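Local structure of monomethylamine methyltransferase mtmB1 (Methanosarcina barkeri, 1NTH) at residues K48-F51 and I52-K56; W317-A320 and T321-F325; A351-I354 and T355-S359. The protein catalyses transfer of the methyl group of monomethylamine to the corrinoid cofactor of its partner protein MtmC, a step of methanogenesis from methylamine. One frame throughout, in Å; residues are numbered along the deposited sequence.

Contact 1. Residues K48-F51 and I52-K56; sequences KGEF and IPTDK
Thr54 OG1 donates a hydrogen bond of 3.1 Å to Glu50 OE2, tying together two side chains four residues apart in an irregular loop. The carboxylate accepts through the syn lone pair of OE2, on the side of its other oxygen. Extended beyond CG (chi2 -164°), the glutamate meets the threonine at about a right angle, and the methyl CG2 of Thr54 stands 3.7 Å from Glu50 OE2. The threonine hydroxyl lies between its own backbone N and carbonyl carbon (chi1 59°), a torsion that makes OG1 rather than the methyl the branch nearest the carboxylate. Glu50 OE1 rests against the backbone, 3.8 Å from Pro53 CA.

A second link runs through solvent. One water accepts from Lys48 NZ at 2.9 Å and donates to Asp55 OD2 at 2.6 Å. The opposite charges are therefore bridged, with Lys48 NZ and Asp55 OD2 still 5.1 Å apart. Asp55 divides its labour: while OD2 holds the water, OD1 accepts from Met58 N and makes the residue the N-cap of helix 56-73. The helix start and the nearby ammonium group would both be expected to stabilise the aspartate charge.

The loop leads from helix 24-42 into helix 56-73 of this TIM-barrel protein. Asn402 OD1, on helix 398-410, accepts from the backbone N atoms of both Phe51 and Ile52, while Glu50 O accepts from Trp317 NE1 on helix 309-325. Phe51 packs on Leu405 and Leu312, wedged between those same two helices.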
loop_
_atom_site.group_PDB
_atom_site.type_symbol
_atom_site.label_atom_id
_atom_site.label_comp_id
_atom_site.label_asym_id
_atom_site.label_seq_id
_atom_site.Cartn_x
_atom_site.Cartn_y
_atom_site.Cartn_z
ATOM N N LYS A 48 4.190 46.954 27.902
ATOM C CA LYS A 48 3.834 48.320 27.528
ATOM C C LYS A 48 2.747 48.466 26.461
ATOM O O LYS A 48 2.880 49.265 25.533
ATOM C CB LYS A 48 5.101 49.056 27.086
ATOM C CG LYS A 48 6.191 49.035 28.147
ATOM C CD LYS A 48 7.516 49.554 27.623
ATOM C CE LYS A 48 8.592 49.449 28.694
ATOM N NZ LYS A 48 9.938 49.841 28.191
ATOM N N GLY A 49 1.674 47.693 26.598
ATOM C CA GLY A 49 0.566 47.784 25.664
ATOM C C GLY A 49 0.748 47.260 24.251
ATOM O O GLY A 49 -0.173 47.364 23.440
ATOM N N GLU A 50 1.915 46.706 23.938
ATOM C CA GLU A 50 2.154 46.178 22.596
ATOM C C GLU A 50 1.556 44.790 22.417
ATOM O O GLU A 50 1.585 43.977 23.338
ATOM C CB GLU A 50 3.653 46.084 22.301
ATOM C CG GLU A 50 4.365 47.402 22.094
ATOM C CD GLU A 50 5.726 47.206 21.447
ATOM O OE1 GLU A 50 6.551 46.449 22.005
ATOM O OE2 GLU A 50 5.971 47.803 20.377
ATOM N N PHE A 51 1.019 44.525 21.229
ATOM C CA PHE A 51 0.455 43.211 20.928
ATOM C C PHE A 51 1.587 42.308 20.452
ATOM O O PHE A 51 1.655 41.132 20.810
ATOM C CB PHE A 51 -0.605 43.305 19.829
ATOM C CG PHE A 51 -1.869 43.976 20.263
ATOM C CD1 PHE A 51 -1.982 45.362 20.236
ATOM C CD2 PHE A 51 -2.951 43.221 20.703
ATOM C CE1 PHE A 51 -3.161 45.984 20.638
ATOM C CE2 PHE A 51 -4.131 43.833 21.108
ATOM C CZ PHE A 51 -4.237 45.218 21.074
ATOM N N ILE A 52 2.470 42.875 19.636
ATOM C CA ILE A 52 3.617 42.150 19.101
ATOM C C ILE A 52 4.854 42.927 19.536
ATOM O O ILE A 52 5.001 44.101 19.205
ATOM C CB ILE A 52 3.588 42.103 17.558
ATOM C CG1 ILE A 52 2.217 41.634 17.066
ATOM C CG2 ILE A 52 4.677 41.171 17.050
ATOM C CD1 ILE A 52 1.838 40.248 17.524
ATOM N N PRO A 53 5.769 42.277 20.271
ATOM C CA PRO A 53 6.989 42.941 20.747
ATOM C C PRO A 53 7.968 43.386 19.671
ATOM O O PRO A 53 8.107 42.744 18.631
ATOM C CB PRO A 53 7.605 41.900 21.675
ATOM C CG PRO A 53 7.212 40.610 21.018
ATOM C CD PRO A 53 5.759 40.857 20.668
ATOM N N THR A 54 8.644 44.498 19.949
ATOM C CA THR A 54 9.647 45.065 19.057
ATOM C C THR A 54 10.916 45.301 19.878
ATOM O O THR A 54 11.884 45.885 19.394
ATOM C CB THR A 54 9.180 46.409 18.453
ATOM O OG1 THR A 54 8.919 47.346 19.505
ATOM C CG2 THR A 54 7.911 46.213 17.638
ATOM N N ASP A 55 10.893 44.845 21.128
ATOM C CA ASP A 55 12.028 44.985 22.039
ATOM C C ASP A 55 12.634 43.604 22.263
ATOM O O ASP A 55 12.138 42.829 23.083
ATOM C CB ASP A 55 11.560 45.556 23.381
ATOM C CG ASP A 55 12.711 45.853 24.329
ATOM O OD1 ASP A 55 13.732 45.137 24.289
ATOM O OD2 ASP A 55 12.586 46.802 25.131
ATOM N N LYS A 56 13.707 43.292 21.543
ATOM C CA LYS A 56 14.336 41.986 21.677
ATOM C C LYS A 56 14.896 41.709 23.067
ATOM O O LYS A 56 14.949 40.556 23.493
ATOM C CB LYS A 56 15.431 41.808 20.618
ATOM C CG LYS A 56 16.103 40.445 20.645
ATOM C CD LYS A 56 17.176 40.334 19.572
ATOM C CE LYS A 56 17.847 38.969 19.609
ATOM N NZ LYS A 56 18.912 38.844 18.573
HETATM O O HOH W 1 10.516 47.692 26.386
#

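Contact 2. Residues W317-A320 and T321-F325; sequences WACA and TISEF
Cys319 O is gripped twice by Ser323, through the backbone N at 2.7 Å and through OG at 2.8 Å. The two donors approach from opposite faces of the carbonyl, with the hydroxyl lying 40° out of its plane. Trp317 O is held in the same manner two residues earlier: Thr321 OG1 reaches it at 2.7 Å and Thr321 N at 3.0 Å, again from opposite faces. Both hydroxyls stand beside their own backbone N (chi1 -60° in Thr321, -63° in Ser323), which directs them back to the carbonyl four residues before. A buried hydroxyl is thus satisfied within its own helix, a common answer for serine and threonine in helical interiors. Ile322 N and Glu324 N continue the alpha-helical pattern to Ala318 O and Ala320 O.

Beyond the bonds, Cys319 SG lies alongside Ser323 OG at 3.7 Å, and Ile322 CG1, beside its own backbone N, passes 3.2 Å from Ala318 O before the chain leads away from the preceding turn. Near the C-terminal end, Glu324 CG sits 3.4 Å above one face of the Phe325 ring, offset toward its rim.

Helix 309-325 is the crossover between parallel strands 293-300 and 330-333. Trp317 stacks on Phe47 and touches Met58, and Thr321 packs on Leu62 and Phe63 of helix 56-73. Ala318 and Ile322 turn to Asp278 and His282 of helix 271-288, so this stretch of the helix packs on both helix 56-73 and helix 271-288.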
loop_
_atom_site.group_PDB
_atom_site.type_symbol
_atom_site.label_atom_id
_atom_site.label_comp_id
_atom_site.label_asym_id
_atom_site.label_seq_id
_atom_site.Cartn_x
_atom_site.Cartn_y
_atom_site.Cartn_z
ATOM N N TRP A 317 3.174 38.002 22.189
ATOM C CA TRP A 317 4.475 37.984 22.845
ATOM C C TRP A 317 5.046 36.576 22.952
ATOM O O TRP A 317 6.238 36.370 22.732
ATOM C CB TRP A 317 4.390 38.612 24.243
ATOM C CG TRP A 317 4.452 40.109 24.221
ATOM C CD1 TRP A 317 3.451 40.974 23.879
ATOM C CD2 TRP A 317 5.598 40.916 24.517
ATOM N NE1 TRP A 317 3.904 42.272 23.945
ATOM C CE2 TRP A 317 5.218 42.266 24.334
ATOM C CE3 TRP A 317 6.910 40.631 24.921
ATOM C CZ2 TRP A 317 6.105 43.330 24.543
ATOM C CZ3 TRP A 317 7.795 41.690 25.129
ATOM C CH2 TRP A 317 7.384 43.022 24.939
ATOM N N ALA A 318 4.203 35.607 23.287
ATOM C CA ALA A 318 4.677 34.233 23.414
ATOM C C ALA A 318 5.220 33.719 22.079
ATOM O O ALA A 318 6.318 33.163 22.018
ATOM C CB ALA A 318 3.550 33.331 23.910
ATOM N N CYS A 319 4.457 33.917 21.010
ATOM C CA CYS A 319 4.879 33.447 19.696
ATOM C C CYS A 319 6.088 34.194 19.145
ATOM O O CYS A 319 7.000 33.579 18.592
ATOM C CB CYS A 319 3.729 33.540 18.694
ATOM S SG CYS A 319 4.137 32.780 17.097
ATOM N N ALA A 320 6.103 35.516 19.283
ATOM C CA ALA A 320 7.233 36.289 18.782
ATOM C C ALA A 320 8.504 35.832 19.481
ATOM O O ALA A 320 9.560 35.703 18.864
ATOM C CB ALA A 320 7.011 37.780 19.019
ATOM N N THR A 321 8.393 35.583 20.782
ATOM C CA THR A 321 9.530 35.148 21.576
ATOM C C THR A 321 9.954 33.727 21.212
ATOM O O THR A 321 11.141 33.449 21.050
ATOM C CB THR A 321 9.195 35.239 23.072
ATOM O OG1 THR A 321 8.871 36.599 23.387
ATOM C CG2 THR A 321 10.374 34.796 23.923
ATOM N N ILE A 322 8.983 32.830 21.083
ATOM C CA ILE A 322 9.285 31.453 20.714
ATOM C C ILE A 322 9.899 31.425 19.309
ATOM O O ILE A 322 10.819 30.650 19.039
ATOM C CB ILE A 322 8.004 30.583 20.763
ATOM C CG1 ILE A 322 7.630 30.299 22.224
ATOM C CG2 ILE A 322 8.208 29.280 19.985
ATOM C CD1 ILE A 322 8.667 29.497 22.991
ATOM N N SER A 323 9.404 32.284 18.423
ATOM C CA SER A 323 9.917 32.342 17.053
ATOM C C SER A 323 11.337 32.889 17.006
ATOM O O SER A 323 12.156 32.466 16.190
ATOM C CB SER A 323 9.020 33.221 16.180
ATOM O OG SER A 323 7.716 32.679 16.082
ATOM N N GLU A 324 11.626 33.834 17.892
ATOM C CA GLU A 324 12.939 34.456 17.940
ATOM C C GLU A 324 14.036 33.569 18.519
ATOM O O GLU A 324 15.143 33.518 17.979
ATOM C CB GLU A 324 12.867 35.754 18.752
ATOM C CG GLU A 324 14.217 36.437 18.958
ATOM C CD GLU A 324 14.733 37.118 17.704
ATOM O OE1 GLU A 324 15.944 37.417 17.647
ATOM O OE2 GLU A 324 13.927 37.366 16.782
ATOM N N PHE A 325 13.729 32.857 19.599
ATOM C CA PHE A 325 14.733 32.040 20.265
ATOM C C PHE A 325 14.704 30.529 20.089
ATOM O O PHE A 325 15.579 29.839 20.611
ATOM C CB PHE A 325 14.741 32.384 21.758
ATOM C CG PHE A 325 14.968 33.841 22.026
ATOM C CD1 PHE A 325 13.894 34.699 22.236
ATOM C CD2 PHE A 325 16.254 34.372 21.996
ATOM C CE1 PHE A 325 14.096 36.069 22.404
ATOM C CE2 PHE A 325 16.468 35.738 22.163
ATOM C CZ PHE A 325 15.385 36.589 22.367
#

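Contact 3. Residues A351-I354 and T355-S359; sequences AQSI and TDTAS
The first torsions of Thr355 (chi1 -56°) and Thr357 (chi1 -60°) hold each hydroxyl beside its own backbone N, facing the preceding helical turn. Thr355 OG1 thereby reaches Ala351 O at 2.9 Å, and Thr357 OG1 reaches Ser353 O at 2.7 Å. Each carbonyl also takes the backbone N-H of the same threonine, the two donors arriving from opposite faces of its plane. Ser359 also grips Thr355 O twice, with OG at 2.8 Å and the backbone N from the other face, but its first torsion differs, placing OG between its backbone N and carbonyl carbon.

Gln352 and Asp356 share another side of the helix. The glutamine chain is fully extended and its amide stands almost perpendicular to the carboxylate, their planes 87° apart. Gln352 NE2 makes only a weak bond to Asp356 OD2, at 3.4 Å, whereas Gln352 CG lies alongside the same oxygen at 3.3 Å. Stronger anchors fix both groups: Gln352 OE1 bonds Thr306 OG1 and NE2 bonds Gln333 O, while Asp356 OD1 bonds Asn332 ND2. With an alanine at Asp356, the amide of Asn332 would probably lose this acceptor and Gln352 NE2 its weak second one.

The buried polar groups thus have partners: the hydroxyls of Thr355, Thr357 and Ser359 spend their protons on the helix itself, whereas the amide and carboxylate reach away from the helix to Gln333 and Asn332 of strand 330-333, and the amide also to Thr306 in the loop after strand 293-300, binding the helix to the strand before it.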
loop_
_atom_site.group_PDB
_atom_site.type_symbol
_atom_site.label_atom_id
_atom_site.label_comp_id
_atom_site.label_asym_id
_atom_site.label_seq_id
_atom_site.Cartn_x
_atom_site.Cartn_y
_atom_site.Cartn_z
ATOM N N ALA A 351 -8.941 40.218 14.199
ATOM C CA ALA A 351 -7.945 40.754 15.117
ATOM C C ALA A 351 -6.954 39.658 15.495
ATOM O O ALA A 351 -5.749 39.903 15.569
ATOM C CB ALA A 351 -8.619 41.308 16.372
ATOM N N GLN A 352 -7.454 38.448 15.723
ATOM C CA GLN A 352 -6.559 37.362 16.093
ATOM C C GLN A 352 -5.700 36.911 14.917
ATOM O O GLN A 352 -4.536 36.560 15.096
ATOM C CB GLN A 352 -7.336 36.172 16.655
ATOM C CG GLN A 352 -6.416 35.167 17.321
ATOM C CD GLN A 352 -7.156 34.056 18.021
ATOM O OE1 GLN A 352 -8.291 34.235 18.468
ATOM N NE2 GLN A 352 -6.508 32.902 18.144
ATOM N N SER A 353 -6.269 36.919 13.715
ATOM C CA SER A 353 -5.511 36.521 12.534
ATOM C C SER A 353 -4.371 37.513 12.296
ATOM O O SER A 353 -3.265 37.127 11.918
ATOM C CB SER A 353 -6.427 36.463 11.309
ATOM O OG SER A 353 -5.700 36.073 10.154
ATOM N N ILE A 354 -4.636 38.794 12.526
ATOM C CA ILE A 354 -3.604 39.809 12.352
ATOM C C ILE A 354 -2.485 39.552 13.363
ATOM O O ILE A 354 -1.305 39.529 13.012
ATOM C CB ILE A 354 -4.175 41.231 12.575
ATOM C CG1 ILE A 354 -5.139 41.584 11.441
ATOM C CG2 ILE A 354 -3.039 42.247 12.679
ATOM C CD1 ILE A 354 -5.951 42.852 11.692
ATOM N N THR A 355 -2.870 39.340 14.616
ATOM C CA THR A 355 -1.913 39.088 15.686
ATOM C C THR A 355 -1.087 37.825 15.445
ATOM O O THR A 355 0.141 37.851 15.548
ATOM C CB THR A 355 -2.633 38.949 17.040
ATOM O OG1 THR A 355 -3.410 40.128 17.289
ATOM C CG2 THR A 355 -1.626 38.754 18.169
ATOM N N ASP A 356 -1.764 36.726 15.126
ATOM C CA ASP A 356 -1.083 35.455 14.889
ATOM C C ASP A 356 -0.149 35.493 13.684
ATOM O O ASP A 356 0.970 34.982 13.735
ATOM C CB ASP A 356 -2.105 34.330 14.697
ATOM C CG ASP A 356 -2.861 34.002 15.971
ATOM O OD1 ASP A 356 -2.340 34.309 17.068
ATOM O OD2 ASP A 356 -3.965 33.424 15.875
ATOM N N THR A 357 -0.611 36.092 12.595
ATOM C CA THR A 357 0.201 36.184 11.389
ATOM C C THR A 357 1.450 37.030 11.623
ATOM O O THR A 357 2.569 36.602 11.330
ATOM C CB THR A 357 -0.619 36.785 10.227
ATOM O OG1 THR A 357 -1.745 35.942 9.957
ATOM C CG2 THR A 357 0.234 36.907 8.971
ATOM N N ALA A 358 1.270 38.227 12.171
ATOM C CA ALA A 358 2.405 39.109 12.413
ATOM C C ALA A 358 3.363 38.597 13.484
ATOM O O ALA A 358 4.566 38.840 13.403
ATOM C CB ALA A 358 1.907 40.497 12.784
ATOM N N SER A 359 2.844 37.881 14.479
ATOM C CA SER A 359 3.699 37.377 15.553
ATOM C C SER A 359 4.516 36.149 15.162
ATOM O O SER A 359 5.395 35.725 15.910
ATOM C CB SER A 359 2.868 37.077 16.812
ATOM O OG SER A 359 1.967 36.000 16.617
#

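Overall arrangement
The three contacts form a triangle, with centres about 11 Å apart for contacts 1 and 2 and about 13 Å for the other two pairs. Pro53 of contact 1 lies on contact 2, its CB 3.5 Å from Trp317 CH2 and its CG 3.5 Å from Ala320 CB. Contact 3 joins through its last residue: Ser359 O lies 3.4 Å from Cys319 SG. In the conformer given, Ile52 also approaches Ser359, less certainly because a second is deposited. The loop 48-56 thus lies against two helices that serve successive beta-alpha-beta units sharing strand 330-333. All three lie within one subunit, untouched by other chains of the assembly; none includes the pyrrolysine for which this methyltransferase is known.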